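Local coordinates for protein carbonic anhydrase (Trichomonas vaginalis, PDB 6Y04) that probably catalyses the reversible hydration of carbon dioxide to hydrogencarbonate and a proton, as a zinc-dependent beta-class enzyme, at residues Q29-I34 against G87-F92. Sequence-based numbering, arbitrary orientation.
Sequences QRHIAI and GVQEIF
Ile-32, Ala-33 and Ile-34 pair in parallel with Glu-90, Ile-91 and Phe-92, joining strands 32-36 and 90-96 in the middle of the beta-carbonic anhydrase sheet. Strand 57-61 borders the first of them on its other side, and both strands run on to zinc ligands, Cys-37 and His-96.

Backbone bonds set the register. Ala-33 reaches across with both its polar atoms: its N donates to Glu-90 O (2.9 Å), and its O accepts from Phe-92 N at 2.8 Å in an almost straight bond. Where the pairing starts, His-31 O accepts two donors, Gln-89 N at 2.7 Å, tilted from the carbonyl plane, and Glu-90 N, longer and more bent but in that plane.

Apolar contacts line both faces. On one, Ile-32 CG2 meets the edge of the Phe-92 ring at CE1 (3.8 Å), while Ile-34, with CG1 anti to the carbonyl carbon (chi1 -44°), lays CD1 on Phe-92 CB; Ile-7 of the second subunit also packs against the Phe-92 side chain. On the other, Val-88 CG1 touches Ala-33 CB (3.8 Å), and helix 74-85 covers Ala-33, Val-88 and Ile-91.

Before the strands begin, the His-31 ring and the Gln-89 amide lie side by side, their planes 22° apart, with Gln-89 NE2 over one ring face, offset toward the rim, and Gln-89 CD 3.9 Å from His-31 CB.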
ATOM      1  N   GLN A  29      -2.278 -17.669   1.208  1.00 18.44           N
ATOM      2  CA  GLN A  29      -2.533 -19.020   1.683  1.00 18.29           C
ATOM      3  C   GLN A  29      -3.122 -19.033   3.096  1.00 17.61           C
ATOM      4  O   GLN A  29      -3.564 -20.078   3.563  1.00 18.30           O
ATOM      5  CB  GLN A  29      -1.290 -19.899   1.498  1.00 18.73           C
ATOM      6  CG  GLN A  29      -0.956 -20.172   0.031  1.00 18.97           C
ATOM      7  CD  GLN A  29      -2.083 -20.865  -0.699  1.00 19.76           C
ATOM      8  OE1 GLN A  29      -2.367 -22.040  -0.475  1.00 19.56           O
ATOM      9  NE2 GLN A  29      -2.751 -20.131  -1.576  1.00 20.50           N
ATOM     10  N   ARG A  30      -3.147 -17.879   3.776  1.00 16.49           N
ATOM     11  CA  ARG A  30      -3.787 -17.817   5.082  1.00 15.73           C
ATOM     12  C   ARG A  30      -5.087 -17.016   5.000  1.00 16.09           C
ATOM     13  O   ARG A  30      -5.757 -16.818   6.015  1.00 16.57           O
ATOM     14  CB  ARG A  30      -2.833 -17.253   6.134  1.00 15.62           C
ATOM     15  CG  ARG A  30      -1.809 -18.261   6.631  1.00 15.00           C
ATOM     16  CD  ARG A  30      -0.781 -17.579   7.499  1.00 15.09           C
ATOM     17  NE  ARG A  30      -1.334 -16.986   8.710  1.00 15.07           N
ATOM     18  CZ  ARG A  30      -0.636 -16.240   9.560  1.00 15.47           C
ATOM     19  NH1 ARG A  30       0.649 -16.001   9.352  1.00 14.77           N
ATOM     20  NH2 ARG A  30      -1.227 -15.742  10.630  1.00 16.23           N
ATOM     21  N   HIS A  31      -5.425 -16.562   3.785  1.00 15.70           N
ATOM     22  CA  HIS A  31      -6.702 -15.937   3.479  1.00 15.47           C
ATOM     23  C   HIS A  31      -6.882 -14.653   4.284  1.00 15.12           C
ATOM     24  O   HIS A  31      -7.983 -14.361   4.750  1.00 14.88           O
ATOM     25  CB  HIS A  31      -7.866 -16.911   3.712  1.00 16.05           C
ATOM     26  CG  HIS A  31      -7.654 -18.281   3.160  1.00 16.37           C
ATOM     27  ND1 HIS A  31      -7.685 -18.547   1.799  1.00 16.29           N
ATOM     28  CD2 HIS A  31      -7.415 -19.454   3.781  1.00 16.48           C
ATOM     29  CE1 HIS A  31      -7.439 -19.825   1.606  1.00 16.60           C
ATOM     30  NE2 HIS A  31      -7.296 -20.409   2.808  1.00 17.09           N
ATOM     31  N   ILE A  32      -5.796 -13.884   4.432  1.00 14.61           N
ATOM     32  CA  ILE A  32      -5.837 -12.671   5.236  1.00 14.02           C
ATOM     33  C   ILE A  32      -5.268 -11.494   4.444  1.00 13.57           C
ATOM     34  O   ILE A  32      -4.371 -11.651   3.615  1.00 13.28           O
ATOM     35  CB  ILE A  32      -5.132 -12.866   6.595  1.00 14.06           C
ATOM     36  CG1 ILE A  32      -3.650 -13.216   6.433  1.00 14.30           C
ATOM     37  CG2 ILE A  32      -5.871 -13.891   7.446  1.00 14.15           C
ATOM     38  CD1 ILE A  32      -2.881 -13.261   7.737  1.00 14.79           C
ATOM     39  N   ALA A  33      -5.835 -10.315   4.699  1.00 13.33           N
ATOM     40  CA  ALA A  33      -5.330  -9.065   4.164  1.00 13.47           C
ATOM     41  C   ALA A  33      -4.831  -8.201   5.321  1.00 13.57           C
ATOM     42  O   ALA A  33      -5.523  -8.064   6.333  1.00 14.09           O
ATOM     43  CB  ALA A  33      -6.429  -8.367   3.393  1.00 13.17           C
ATOM     44  N   ILE A  34      -3.631  -7.623   5.156  1.00 13.18           N
ATOM     45  CA  ILE A  34      -3.082  -6.645   6.086  1.00 12.92           C
ATOM     46  C   ILE A  34      -3.129  -5.264   5.434  1.00 12.94           C
ATOM     47  O   ILE A  34      -2.638  -5.099   4.318  1.00 12.87           O
ATOM     48  CB  ILE A  34      -1.637  -6.997   6.498  1.00 12.44           C
ATOM     49  CG1 ILE A  34      -1.446  -8.482   6.834  1.00 12.59           C
ATOM     50  CG2 ILE A  34      -1.142  -6.083   7.610  1.00 12.54           C
ATOM     51  CD1 ILE A  34      -2.183  -8.974   8.071  1.00 12.46           C
ATOM     52  N   GLY A  87      -9.838 -14.739  -2.293  1.00 18.10           N
ATOM     53  CA  GLY A  87     -10.264 -15.673  -1.262  1.00 18.22           C
ATOM     54  C   GLY A  87      -9.943 -15.238   0.168  1.00 18.80           C
ATOM     55  O   GLY A  87      -9.954 -16.068   1.070  1.00 18.64           O
ATOM     56  N   VAL A  88      -9.694 -13.938   0.387  1.00 19.07           N
ATOM     57  CA  VAL A  88      -9.391 -13.439   1.722  1.00 18.40           C
ATOM     58  C   VAL A  88     -10.647 -13.497   2.595  1.00 18.30           C
ATOM     59  O   VAL A  88     -11.724 -13.097   2.167  1.00 18.82           O
ATOM     60  CB  VAL A  88      -8.759 -12.030   1.689  1.00 17.87           C
ATOM     61  CG1 VAL A  88      -8.872 -11.320   3.028  1.00 17.57           C
ATOM     62  CG2 VAL A  88      -7.307 -12.057   1.230  1.00 17.60           C
ATOM     63  N   GLN A  89     -10.479 -13.960   3.837  1.00 18.64           N
ATOM     64  CA  GLN A  89     -11.582 -14.179   4.764  1.00 18.79           C
ATOM     65  C   GLN A  89     -11.479 -13.269   5.988  1.00 18.37           C
ATOM     66  O   GLN A  89     -12.440 -13.176   6.745  1.00 18.42           O
ATOM     67  CB  GLN A  89     -11.604 -15.628   5.246  1.00 19.10           C
ATOM     68  CG  GLN A  89     -11.758 -16.648   4.133  1.00 21.06           C
ATOM     69  CD  GLN A  89     -11.431 -18.035   4.642  1.00 23.09           C
ATOM     70  OE1 GLN A  89     -10.927 -18.211   5.751  1.00 23.76           O
ATOM     71  NE2 GLN A  89     -11.710 -19.046   3.832  1.00 23.02           N
ATOM     72  N   GLU A  90     -10.319 -12.622   6.192  1.00 17.88           N
ATOM     73  CA  GLU A  90     -10.090 -11.791   7.365  1.00 17.12           C
ATOM     74  C   GLU A  90      -9.276 -10.561   6.977  1.00 16.69           C
ATOM     75  O   GLU A  90      -8.346 -10.655   6.175  1.00 16.35           O
ATOM     76  CB  GLU A  90      -9.358 -12.582   8.454  1.00 17.64           C
ATOM     77  CG  GLU A  90     -10.199 -13.685   9.087  1.00 17.80           C
ATOM     78  CD  GLU A  90      -9.591 -14.366  10.301  1.00 18.39           C
ATOM     79  OE1 GLU A  90      -9.155 -13.647  11.222  1.00 19.20           O
ATOM     80  OE2 GLU A  90      -9.540 -15.616  10.326  1.00 18.01           O
ATOM     81  N   ILE A  91      -9.633  -9.412   7.561  1.00 15.84           N
ATOM     82  CA  ILE A  91      -8.893  -8.187   7.313  1.00 16.17           C
ATOM     83  C   ILE A  91      -8.311  -7.686   8.631  1.00 16.28           C
ATOM     84  O   ILE A  91      -9.029  -7.540   9.619  1.00 16.29           O
ATOM     85  CB  ILE A  91      -9.776  -7.118   6.633  1.00 16.61           C
ATOM     86  CG1 ILE A  91     -10.331  -7.584   5.284  1.00 16.04           C
ATOM     87  CG2 ILE A  91      -9.034  -5.792   6.508  1.00 16.08           C
ATOM     88  CD1 ILE A  91     -11.442  -6.700   4.742  1.00 16.09           C
ATOM     89  N   PHE A  92      -6.999  -7.421   8.627  1.00 16.25           N
ATOM     90  CA  PHE A  92      -6.333  -6.779   9.748  1.00 16.44           C
ATOM     91  C   PHE A  92      -5.897  -5.377   9.341  1.00 16.68           C
ATOM     92  O   PHE A  92      -5.122  -5.213   8.396  1.00 16.81           O
ATOM     93  CB  PHE A  92      -5.103  -7.587  10.160  1.00 16.64           C
ATOM     94  CG  PHE A  92      -5.411  -8.972  10.659  1.00 16.71           C
ATOM     95  CD1 PHE A  92      -5.712  -9.996   9.769  1.00 17.30           C
ATOM     96  CD2 PHE A  92      -5.410  -9.252  12.018  1.00 16.61           C
ATOM     97  CE1 PHE A  92      -6.010 -11.273  10.226  1.00 17.03           C
ATOM     98  CE2 PHE A  92      -5.706 -10.528  12.474  1.00 16.63           C
ATOM     99  CZ  PHE A  92      -6.001 -11.536  11.580  1.00 16.69           C
TER